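Aminoglycoside phosphotransferase (Mycobacterium smegmatis, PDB 6EF6) phosphorylates (S)-1-amino-2-propanol, acting as the aminopropanol kinase associated with the aminoacetone utilization microcompartment. Local coordinates at residues Ala230-Ala235 and Phe262-Thr267; Phe271-Pro276 and Leu309-Leu314; Ile153-His158 and Ala287-Arg292; Ser95-Pro100 and Ile248-Phe253. All coordinates share one frame; numbering follows the deposited sequence.

Contact 1 of 4, residues Ala230-Ala235 and Phe262-Thr267; sequences ADLRLA and FYDFGT. With NA (sodium ion), chain D.
Loop 230-235 runs past the first turn of helix 263-268, with Ala230 beside Asp264 and Leu232 beside Thr267, the CA atoms 5.5 Å apart in each pair. With His229 just before it and Asn236 just after, this loop fits the HxDxxxxN catalytic loop of the aminoglycoside phosphotransferase and protein kinase-like fold. Two side chains of the helix hold its backbone. Asp264 OD1 accepts from Ala230 N at 3.0 Å and is met nearly along its C-O axis. Its other oxygen, OD2, bonds to His158 of helix 147-163. Leu232 CD1 lies 3.7 Å from Asp264 CG, packed against the carboxylate.

Thr267 points toward the loop. Its OG1 sits between its own backbone N and carbonyl carbon (chi1 76°). From there OG1 receives Leu232 N at 2.9 Å, with a bent angle of 134°, and donates to Asp264 O one turn back. Its methyl CG2 lies against Ala230 O and over one face of the Tyr263 ring. Water 1 joins Tyr263 OH to Ala230 O, the latter weakly; Tyr263 OH also bonds to Arg310.

Leu232 is the centre of an inverse gamma turn. The residues flanking it pair: in one of two modelled conformers, Arg233 grips the Asp231 carboxylate side-on, NE to OD1 and NH2 to OD2. Arg310 makes a second salt bridge to OD1 and, with the sodium ion, probably helps fix the carboxylate. Asp252 and waters 2, 3 and 4 complete the metal site; Asp231 OD2 binds the sodium at 2.2 Å.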
# COMPACT_ATOMS: atom_id res chain seq x y z
N ALA A 230 1.49 2.45 3.91
CA ALA A 230 2.30 1.32 3.46
C ALA A 230 1.89 0.77 2.10
O ALA A 230 2.43 -0.25 1.69
CB ALA A 230 2.41 0.22 4.51
N ASP A 231 1.04 1.45 1.34
CA ASP A 231 0.75 1.08 -0.06
C ASP A 231 0.40 2.31 -0.88
O ASP A 231 -0.59 2.34 -1.62
CB ASP A 231 -0.30 -0.04 -0.19
CG ASP A 231 -0.26 -0.69 -1.57
OD1 ASP A 231 0.73 -0.57 -2.31
OD2 ASP A 231 -1.33 -1.27 -1.92
N LEU A 232 1.25 3.33 -0.79
CA LEU A 232 1.00 4.63 -1.43
C LEU A 232 1.57 4.68 -2.84
O LEU A 232 2.34 5.58 -3.23
CB LEU A 232 1.54 5.74 -0.55
CG LEU A 232 0.72 6.02 0.71
CD1 LEU A 232 1.46 6.99 1.65
CD2 LEU A 232 -0.66 6.53 0.38
N ARG A 233 1.12 3.71 -3.60
CA ARG A 233 1.28 3.68 -5.06
C ARG A 233 0.39 4.72 -5.72
O ARG A 233 -0.68 5.05 -5.21
CB ARG A 233 0.80 2.34 -5.59
CG ARG A 233 1.69 1.24 -5.21
CD ARG A 233 1.23 -0.07 -5.81
NE ARG A 233 0.13 -0.68 -5.05
CZ ARG A 233 -1.11 -0.87 -5.50
NH1 ARG A 233 -1.48 -0.49 -6.71
NH2 ARG A 233 -2.02 -1.44 -4.71
N LEU A 234 0.80 5.22 -6.90
CA LEU A 234 -0.02 6.19 -7.60
C LEU A 234 -1.45 5.69 -7.82
O LEU A 234 -2.40 6.46 -7.75
CB LEU A 234 0.65 6.51 -8.94
CG LEU A 234 1.97 7.29 -8.91
CD1 LEU A 234 2.73 7.10 -10.24
CD2 LEU A 234 1.77 8.75 -8.66
N ALA A 235 -1.59 4.38 -8.09
CA ALA A 235 -2.90 3.80 -8.37
C ALA A 235 -3.86 3.89 -7.19
O ALA A 235 -5.06 3.76 -7.40
CB ALA A 235 -2.72 2.32 -8.72
N PHE A 262 9.58 6.64 5.69
CA PHE A 262 10.05 6.74 4.31
C PHE A 262 9.96 5.46 3.51
O PHE A 262 10.16 5.48 2.29
CB PHE A 262 11.35 7.54 4.25
CG PHE A 262 11.11 8.96 4.65
CD1 PHE A 262 10.40 9.78 3.76
CD2 PHE A 262 11.45 9.48 5.86
CE1 PHE A 262 10.08 11.07 4.11
CE2 PHE A 262 11.09 10.76 6.22
CZ PHE A 262 10.42 11.55 5.34
N TYR A 263 9.57 4.34 4.14
CA TYR A 263 9.16 3.20 3.33
C TYR A 263 7.99 3.57 2.43
O TYR A 263 7.87 3.02 1.35
CB TYR A 263 8.81 2.03 4.27
CG TYR A 263 8.19 0.84 3.57
CD1 TYR A 263 8.86 0.12 2.58
CD2 TYR A 263 6.91 0.43 3.87
CE1 TYR A 263 8.28 -0.94 1.92
CE2 TYR A 263 6.31 -0.66 3.22
CZ TYR A 263 7.01 -1.32 2.25
OH TYR A 263 6.42 -2.38 1.61
N ASP A 264 7.14 4.53 2.82
CA ASP A 264 6.08 4.96 1.92
C ASP A 264 6.61 5.46 0.57
O ASP A 264 5.94 5.27 -0.47
CB ASP A 264 5.22 6.04 2.58
CG ASP A 264 4.21 5.52 3.56
OD1 ASP A 264 3.72 4.39 3.44
OD2 ASP A 264 3.87 6.32 4.48
N PHE A 265 7.83 6.03 0.54
CA PHE A 265 8.40 6.40 -0.76
C PHE A 265 8.71 5.16 -1.62
O PHE A 265 8.47 5.14 -2.85
CB PHE A 265 9.67 7.27 -0.68
CG PHE A 265 10.24 7.51 -2.04
CD1 PHE A 265 9.54 8.27 -2.96
CD2 PHE A 265 11.47 6.95 -2.39
CE1 PHE A 265 10.00 8.43 -4.25
CE2 PHE A 265 11.96 7.13 -3.68
CZ PHE A 265 11.25 7.90 -4.60
N GLY A 266 9.27 4.11 -1.02
CA GLY A 266 9.43 2.88 -1.79
C GLY A 266 8.13 2.41 -2.38
O GLY A 266 8.08 1.97 -3.54
N THR A 267 7.03 2.53 -1.64
CA THR A 267 5.77 2.07 -2.18
C THR A 267 5.31 2.94 -3.36
O THR A 267 4.61 2.44 -4.23
CB THR A 267 4.67 1.94 -1.12
OG1 THR A 267 4.14 3.21 -0.73
CG2 THR A 267 5.12 1.14 0.09
NA NA D . -2.77 -2.82 -1.26
O HOH W 1 4.03 -3.20 2.53
O HOH W 2 -3.06 -2.15 0.82
O HOH W 3 -4.83 -4.16 -0.94
O HOH W 4 -1.55 -4.40 -0.88

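Contact 2 of 4, residues Phe271-Pro276 and Leu309-Leu314; sequences FIEHDP and LRRLLL
Arg311 NH1 meets two side chains of the turn that follows helix 263-268. It donates to Glu273 OE1 at 2.8 Å, as a salt bridge, and to His274 ND1 at 2.9 Å. The histidine bond is the straighter, at 165° against 135°. His274 ND1 lies in the guanidinium plane, whereas Glu273 OE1 is tilted from it and is met on its anti side. Carboxylate and guanidinium planes are steeply inclined, and a single nitrogen, NH1, makes the bond.

Beside the charges, Leu314 CD1 sits over the centre of the Phe271 ring, 3.9 Å from its centroid, in a CH-pi contact. Leu314 CD2 reaches Phe271 CZ at 3.8 Å.

The second shell fixes these groups. The Glu273 chain bends at chi2 (88°), which brings OE2 back to take a weak bond from Phe271 N. A type I turn from Ile272 to Asp275 puts Glu273 and His274 at its two central positions. Helix 325-347 covers the contact: Tyr334 OH bonds to Glu273 OE1, Arg311 NH2 bonds to Tyr334 O, the guanidinium makes a cation-pi contact with the Tyr334 ring, and Arg311 NE bonds to Ser338. The contact thus pins the turn to helix 303-320, whose Arg310 lines the pocket of the bound methoxypropanamine.

Because His274 ND1 accepts a hydrogen bond from Arg311, the imidazole is probably neutral, and Glu273 chiefly balances the arginine charge.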
# COMPACT_ATOMS: atom_id res chain seq x y z
N PHE A 271 6.78 -1.61 -8.39
CA PHE A 271 6.84 -2.31 -9.69
C PHE A 271 7.60 -1.55 -10.79
O PHE A 271 7.86 -2.13 -11.86
CB PHE A 271 5.47 -2.74 -10.22
CG PHE A 271 4.77 -3.70 -9.32
CD1 PHE A 271 5.25 -4.99 -9.13
CD2 PHE A 271 3.65 -3.30 -8.59
CE1 PHE A 271 4.61 -5.90 -8.28
CE2 PHE A 271 3.02 -4.21 -7.74
CZ PHE A 271 3.50 -5.46 -7.58
N ILE A 272 7.97 -0.31 -10.54
CA ILE A 272 8.60 0.58 -11.49
C ILE A 272 9.95 1.10 -10.96
O ILE A 272 10.47 2.09 -11.46
CB ILE A 272 7.66 1.72 -11.98
CG1 ILE A 272 7.15 2.58 -10.82
CG2 ILE A 272 6.50 1.16 -12.76
CD1 ILE A 272 6.29 3.80 -11.28
N GLU A 273 10.50 0.40 -9.96
CA GLU A 273 11.72 0.82 -9.28
C GLU A 273 12.91 0.89 -10.21
O GLU A 273 13.87 1.60 -9.93
CB GLU A 273 12.03 -0.11 -8.09
CG GLU A 273 10.88 -0.29 -7.10
CD GLU A 273 9.87 -1.41 -7.39
OE1 GLU A 273 9.94 -2.00 -8.50
OE2 GLU A 273 9.03 -1.64 -6.53
N HIS A 274 12.92 0.08 -11.27
CA HIS A 274 14.01 -0.04 -12.23
C HIS A 274 13.93 0.97 -13.37
O HIS A 274 14.78 0.99 -14.26
CB HIS A 274 13.97 -1.48 -12.79
CG HIS A 274 12.66 -1.77 -13.48
ND1 HIS A 274 11.46 -1.95 -12.81
CD2 HIS A 274 12.35 -1.77 -14.80
CE1 HIS A 274 10.49 -2.12 -13.69
NE2 HIS A 274 11.00 -2.00 -14.90
N ASP A 275 12.94 1.84 -13.36
CA ASP A 275 12.82 2.77 -14.45
C ASP A 275 13.94 3.82 -14.39
O ASP A 275 14.23 4.34 -13.30
CB ASP A 275 11.44 3.46 -14.36
CG ASP A 275 11.10 4.24 -15.59
OD1 ASP A 275 11.71 5.32 -15.87
OD2 ASP A 275 10.18 3.80 -16.35
N PRO A 276 14.52 4.21 -15.53
CA PRO A 276 15.61 5.21 -15.50
C PRO A 276 15.18 6.59 -15.02
O PRO A 276 16.05 7.41 -14.72
CB PRO A 276 16.11 5.25 -16.95
CG PRO A 276 15.53 4.07 -17.58
CD PRO A 276 14.31 3.65 -16.86
N LEU A 309 14.04 -2.02 -0.36
CA LEU A 309 13.19 -2.82 0.53
C LEU A 309 11.88 -3.17 -0.16
O LEU A 309 11.44 -4.33 -0.15
CB LEU A 309 12.93 -2.02 1.83
CG LEU A 309 11.99 -2.68 2.83
CD1 LEU A 309 12.39 -4.07 3.23
CD2 LEU A 309 11.78 -1.82 4.07
N ARG A 310 11.23 -2.17 -0.77
CA ARG A 310 9.98 -2.45 -1.50
C ARG A 310 10.21 -3.45 -2.64
O ARG A 310 9.37 -4.33 -2.86
CB ARG A 310 9.39 -1.13 -2.05
CG ARG A 310 8.09 -1.30 -2.77
CD ARG A 310 6.99 -1.85 -1.86
NE ARG A 310 5.65 -1.66 -2.42
CZ ARG A 310 4.50 -1.92 -1.85
NH1 ARG A 310 4.51 -2.52 -0.65
NH2 ARG A 310 3.34 -1.68 -2.46
N ARG A 311 11.31 -3.28 -3.38
CA ARG A 311 11.62 -4.19 -4.47
C ARG A 311 11.69 -5.63 -4.01
O ARG A 311 11.12 -6.52 -4.64
CB ARG A 311 12.94 -3.80 -5.09
CG ARG A 311 13.28 -4.54 -6.39
CD ARG A 311 12.43 -4.03 -7.57
NE ARG A 311 12.74 -4.76 -8.80
CZ ARG A 311 12.42 -4.37 -10.03
NH1 ARG A 311 11.81 -3.20 -10.19
NH2 ARG A 311 12.75 -5.09 -11.06
N LEU A 312 12.40 -5.91 -2.90
CA LEU A 312 12.52 -7.28 -2.41
C LEU A 312 11.17 -7.79 -1.96
O LEU A 312 10.85 -8.95 -2.17
CB LEU A 312 13.55 -7.39 -1.29
CG LEU A 312 15.00 -7.15 -1.68
CD1 LEU A 312 15.89 -7.25 -0.41
CD2 LEU A 312 15.41 -8.17 -2.70
N LEU A 313 10.40 -6.95 -1.26
CA LEU A 313 9.08 -7.34 -0.85
C LEU A 313 8.19 -7.73 -2.02
O LEU A 313 7.42 -8.69 -1.93
CB LEU A 313 8.42 -6.28 -0.00
CG LEU A 313 8.82 -6.24 1.45
CD1 LEU A 313 8.48 -4.89 2.06
CD2 LEU A 313 8.20 -7.40 2.27
N LEU A 314 8.20 -6.92 -3.08
CA LEU A 314 7.38 -7.22 -4.25
C LEU A 314 7.88 -8.42 -5.02
O LEU A 314 7.08 -9.14 -5.62
CB LEU A 314 7.25 -5.98 -5.14
CG LEU A 314 6.47 -4.82 -4.51
CD1 LEU A 314 6.48 -3.65 -5.49
CD2 LEU A 314 5.07 -5.22 -4.14

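Contact 3 of 4, residues Ile153-His158 and Ala287-Arg292; sequences ITASLH and AGYRSR
Ala155 and Tyr289 form the tight centre where helix 147-163 packs on the end of helix 278-290, two helices of the C-terminal lobe of this kinase-like fold. Their CA atoms are only 5.1 Å apart, which the small alanine side chain permits. Ala155 CB lies over the centre of the Tyr289 ring, 3.6 Å from its centroid and 8° off the normal, in a CH-pi contact. The same methyl is 3.4 Å from Tyr289 O. The ring comes across from its own helix with CG anti to the backbone N (chi1 -168°), and its hydroxyl reaches His158 one turn beyond Ala155. His158 ND1 and Tyr289 OH are 2.7 Å apart in a nearly straight hydrogen bond, and either atom could be the donor. The hydroxyl lies in the plane of the imidazole, whose NE2 bonds to Asp264, so the ring is held at both nitrogens. Arg293 also bonds to Tyr289 OH, while Phe262 and Trp285 meet the tyrosine ring, so its position is set by several neighbours.

The outer side is looser. Arg292 is exposed, and its chain bends at chi2 (-72°) to run past Ser156. Its CB still touches Ala155 CB, at 3.8 Å. Its charged end is held mainly by a salt bridge to Asp96. The bond it makes across this contact is weak: Arg292 NH1 lies 3.4 Å from Ser156 OG, which meets the guanidinium at its edge.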
# COMPACT_ATOMS: atom_id res chain seq x y z
N ILE A 153 0.86 14.56 -0.35
CA ILE A 153 -0.19 13.84 0.41
C ILE A 153 0.43 12.87 1.42
O ILE A 153 -0.04 12.77 2.58
CB ILE A 153 -1.16 13.17 -0.57
CG1 ILE A 153 -1.95 14.26 -1.30
CG2 ILE A 153 -2.10 12.15 0.18
CD1 ILE A 153 -2.78 13.76 -2.49
N THR A 154 1.53 12.23 1.04
CA THR A 154 2.22 11.35 1.98
C THR A 154 2.69 12.13 3.20
O THR A 154 2.53 11.68 4.36
CB THR A 154 3.40 10.66 1.29
OG1 THR A 154 2.95 9.89 0.18
CG2 THR A 154 4.10 9.72 2.29
N ALA A 155 3.29 13.32 3.01
CA ALA A 155 3.71 14.15 4.13
C ALA A 155 2.54 14.46 5.04
O ALA A 155 2.68 14.49 6.26
CB ALA A 155 4.36 15.42 3.60
N SER A 156 1.38 14.75 4.47
CA SER A 156 0.22 15.03 5.31
C SER A 156 -0.20 13.81 6.12
O SER A 156 -0.64 13.96 7.26
CB SER A 156 -0.95 15.46 4.46
OG SER A 156 -0.65 16.71 3.86
N LEU A 157 -0.11 12.61 5.54
CA LEU A 157 -0.39 11.39 6.30
C LEU A 157 0.62 11.19 7.41
O LEU A 157 0.25 10.77 8.52
CB LEU A 157 -0.40 10.18 5.37
CG LEU A 157 -1.62 10.08 4.46
CD1 LEU A 157 -1.41 9.02 3.39
CD2 LEU A 157 -2.90 9.76 5.25
N HIS A 158 1.88 11.47 7.17
CA HIS A 158 2.88 11.36 8.20
C HIS A 158 2.64 12.37 9.31
O HIS A 158 2.79 12.05 10.51
CB HIS A 158 4.26 11.55 7.61
CG HIS A 158 4.67 10.46 6.70
ND1 HIS A 158 5.86 10.49 6.02
CD2 HIS A 158 4.10 9.27 6.42
CE1 HIS A 158 5.99 9.39 5.31
NE2 HIS A 158 4.94 8.62 5.52
N ALA A 287 10.09 17.24 -3.41
CA ALA A 287 9.63 18.63 -3.44
C ALA A 287 8.21 18.75 -2.91
O ALA A 287 7.89 19.67 -2.14
CB ALA A 287 9.69 19.17 -4.88
N GLY A 288 7.35 17.79 -3.26
CA GLY A 288 5.98 17.81 -2.74
C GLY A 288 5.93 17.53 -1.25
O GLY A 288 5.26 18.24 -0.48
N TYR A 289 6.70 16.54 -0.80
CA TYR A 289 6.76 16.19 0.62
C TYR A 289 7.19 17.38 1.45
O TYR A 289 6.51 17.77 2.43
CB TYR A 289 7.71 15.01 0.80
CG TYR A 289 7.61 14.39 2.18
CD1 TYR A 289 8.19 14.97 3.26
CD2 TYR A 289 6.95 13.21 2.36
CE1 TYR A 289 8.12 14.40 4.54
CE2 TYR A 289 6.84 12.64 3.63
CZ TYR A 289 7.42 13.26 4.69
OH TYR A 289 7.36 12.73 5.99
N ARG A 290 8.31 18.02 1.04
CA ARG A 290 8.86 19.11 1.83
C ARG A 290 7.96 20.32 1.86
O ARG A 290 8.13 21.17 2.75
CB ARG A 290 10.25 19.48 1.27
CG ARG A 290 11.33 18.47 1.59
CD ARG A 290 12.70 18.87 1.03
NE ARG A 290 13.74 17.95 1.52
CZ ARG A 290 14.85 17.62 0.88
NH1 ARG A 290 15.11 18.07 -0.34
NH2 ARG A 290 15.72 16.81 1.47
N SER A 291 6.99 20.45 0.96
CA SER A 291 6.02 21.53 1.01
C SER A 291 5.12 21.44 2.24
O SER A 291 4.52 22.45 2.63
CB SER A 291 5.20 21.60 -0.28
OG SER A 291 4.11 20.69 -0.30
N ARG A 292 5.01 20.26 2.84
CA ARG A 292 4.16 20.03 4.01
C ARG A 292 4.91 19.58 5.25
O ARG A 292 4.45 19.91 6.36
CB ARG A 292 3.10 18.96 3.69
CG ARG A 292 2.06 19.41 2.72
CD ARG A 292 1.10 20.41 3.34
NE ARG A 292 0.34 21.11 2.30
CZ ARG A 292 -0.79 20.69 1.76
NH1 ARG A 292 -1.35 19.55 2.14
NH2 ARG A 292 -1.38 21.42 0.82

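Contact 4 of 4, residues Ser95-Pro100 and Ile248-Phe253; sequences SDVTVP and ITVIDF. With NA (sodium ion), chain D; BEZ (benzoic acid), chain B.
One backbone hydrogen bond joins Thr98 to strand 248-250, the second strand of the hairpin that leads to the metal-binding Asp252 of this kinase-like fold. Asp252 probably matches the DFG aspartate of protein kinases. Val250 N donates to Thr98 O at 2.9 Å and 161°. The same oxygen takes a CA-H...O contact from Thr249 CA.

Waters extend the pairing. Water 5 bridges Thr98 N and Ile248 O, and water 6 accepts from Ile248 N and has a weak bond with Thr98 OG1.

The apolar contacts run along the loop. Val97 CG1 meets Val250 CG2 at 3.6 Å. Val99 CG1, anti to its carbonyl carbon (chi1 -59°), crosses to Phe253 CZ at 3.8 Å. The Phe253 ring is also packed edge-to-face with Trp87 and His229.

Ligand and metal lie at the far end. Pro100 CG and Ile251 CD1 each lie 3.7 Å from ring carbons of the benzoic acid, C5 and C2 respectively. Asp252 N bonds weakly to its O1. This pocket is probably part of the nucleotide cleft. Asp252 OD2 shares the sodium ion with Asp231.

Val250 O is buried here without a hydrogen-bond partner, and Pro100 CD presses against it at 3.1 Å.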
# COMPACT_ATOMS: atom_id res chain seq x y z
N SER A 95 -7.47 15.98 9.27
CA SER A 95 -6.39 16.21 8.33
C SER A 95 -6.93 16.72 7.00
O SER A 95 -8.11 16.58 6.70
CB SER A 95 -5.64 14.89 8.10
OG SER A 95 -6.23 14.20 7.05
N ASP A 96 -6.04 17.28 6.18
CA ASP A 96 -6.48 17.77 4.88
C ASP A 96 -6.41 16.70 3.81
O ASP A 96 -6.65 17.00 2.64
CB ASP A 96 -5.69 19.01 4.47
CG ASP A 96 -4.26 18.70 4.21
OD1 ASP A 96 -3.66 17.97 5.02
OD2 ASP A 96 -3.73 19.20 3.19
N VAL A 97 -6.10 15.47 4.19
CA VAL A 97 -6.13 14.35 3.26
C VAL A 97 -7.57 13.87 3.12
O VAL A 97 -8.24 13.65 4.13
CB VAL A 97 -5.25 13.20 3.77
CG1 VAL A 97 -5.23 12.03 2.78
CG2 VAL A 97 -3.83 13.69 3.97
N THR A 98 -8.01 13.68 1.88
CA THR A 98 -9.32 13.10 1.61
C THR A 98 -9.19 11.57 1.62
O THR A 98 -8.34 11.02 0.92
CB THR A 98 -9.81 13.57 0.25
OG1 THR A 98 -9.81 15.01 0.23
CG2 THR A 98 -11.17 13.03 -0.03
N VAL A 99 -10.04 10.90 2.40
CA VAL A 99 -10.02 9.45 2.55
C VAL A 99 -11.43 8.87 2.39
O VAL A 99 -12.39 9.64 2.39
CB VAL A 99 -9.40 9.03 3.90
CG1 VAL A 99 -7.98 9.56 4.04
CG2 VAL A 99 -10.22 9.50 5.08
N PRO A 100 -11.60 7.56 2.33
CA PRO A 100 -12.95 7.01 2.20
C PRO A 100 -13.77 7.20 3.46
O PRO A 100 -13.24 7.25 4.57
CB PRO A 100 -12.71 5.52 1.96
CG PRO A 100 -11.23 5.43 1.48
CD PRO A 100 -10.57 6.50 2.29
N ILE A 248 -8.45 14.47 -4.65
CA ILE A 248 -7.63 13.27 -4.63
C ILE A 248 -7.96 12.48 -3.38
O ILE A 248 -7.74 12.96 -2.26
CB ILE A 248 -6.13 13.61 -4.67
CG1 ILE A 248 -5.87 14.51 -5.88
CG2 ILE A 248 -5.30 12.37 -4.76
CD1 ILE A 248 -4.61 15.36 -5.75
N THR A 249 -8.47 11.26 -3.55
CA THR A 249 -8.82 10.41 -2.41
C THR A 249 -7.82 9.28 -2.26
O THR A 249 -7.61 8.51 -3.20
CB THR A 249 -10.22 9.81 -2.60
OG1 THR A 249 -11.17 10.85 -2.86
CG2 THR A 249 -10.69 9.10 -1.36
N VAL A 250 -7.23 9.16 -1.08
CA VAL A 250 -6.34 8.05 -0.80
C VAL A 250 -7.19 6.86 -0.41
O VAL A 250 -8.06 6.97 0.47
CB VAL A 250 -5.39 8.40 0.36
CG1 VAL A 250 -4.40 7.21 0.60
CG2 VAL A 250 -4.63 9.68 0.07
N ILE A 251 -7.01 5.73 -1.12
CA ILE A 251 -7.80 4.54 -0.87
C ILE A 251 -6.86 3.42 -0.39
O ILE A 251 -5.63 3.54 -0.37
CB ILE A 251 -8.61 4.11 -2.11
CG1 ILE A 251 -7.69 3.69 -3.25
CG2 ILE A 251 -9.56 5.23 -2.53
CD1 ILE A 251 -8.38 2.79 -4.28
N ASP A 252 -7.46 2.28 -0.04
CA ASP A 252 -6.73 1.03 0.20
C ASP A 252 -5.68 1.18 1.30
O ASP A 252 -4.50 0.92 1.11
CB ASP A 252 -6.09 0.51 -1.09
CG ASP A 252 -5.55 -0.91 -0.95
OD1 ASP A 252 -5.85 -1.55 0.07
OD2 ASP A 252 -4.83 -1.37 -1.87
N PHE A 253 -6.21 1.50 2.49
CA PHE A 253 -5.42 1.50 3.73
C PHE A 253 -5.22 0.09 4.30
O PHE A 253 -4.84 -0.07 5.47
CB PHE A 253 -6.04 2.46 4.79
CG PHE A 253 -5.81 3.91 4.56
CD1 PHE A 253 -6.48 4.61 3.55
CD2 PHE A 253 -5.01 4.64 5.42
CE1 PHE A 253 -6.29 5.97 3.38
CE2 PHE A 253 -4.82 6.00 5.22
CZ PHE A 253 -5.45 6.67 4.22
NA NA D . -2.77 -2.82 -1.26
C BEZ B . -10.26 0.02 -0.38
O1 BEZ B . -9.92 0.26 0.78
O2 BEZ B . -9.92 -1.06 -0.92
C1 BEZ B . -11.08 1.05 -1.10
C2 BEZ B . -11.15 1.04 -2.48
C3 BEZ B . -11.91 2.01 -3.12
C4 BEZ B . -12.59 2.97 -2.39
C5 BEZ B . -12.52 2.97 -1.00
C6 BEZ B . -11.75 2.01 -0.36
O HOH W 5 -6.18 14.21 -0.45
O HOH W 6 -8.13 16.28 -2.36
O HOH W 2 -3.06 -2.15 0.82
O HOH W 3 -4.83 -4.16 -0.94
O HOH W 4 -1.55 -4.40 -0.88

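Overall arrangement
From the N terminus, the chain leaves helix 78-94 through 95-100, and contact 4 closes when strand 248-250 returns, tying this loop to the metal-site hairpin. Contact 3 opens on helix 147-163 before that and closes only at 287-292, on helix 278-290, so contacts 3 and 4 cross. Contact 1 opens at 230-235 and closes at 262-267, tying the catalytic loop to helix 263-268. It crosses contact 4 and is nested inside contact 3. Contact 2 opens at 271-276, before contact 3 closes, and ties this turn to helix 303-320. It crosses contact 3 and is in series with contacts 1 and 4. Contacts 2 and 4 do not touch.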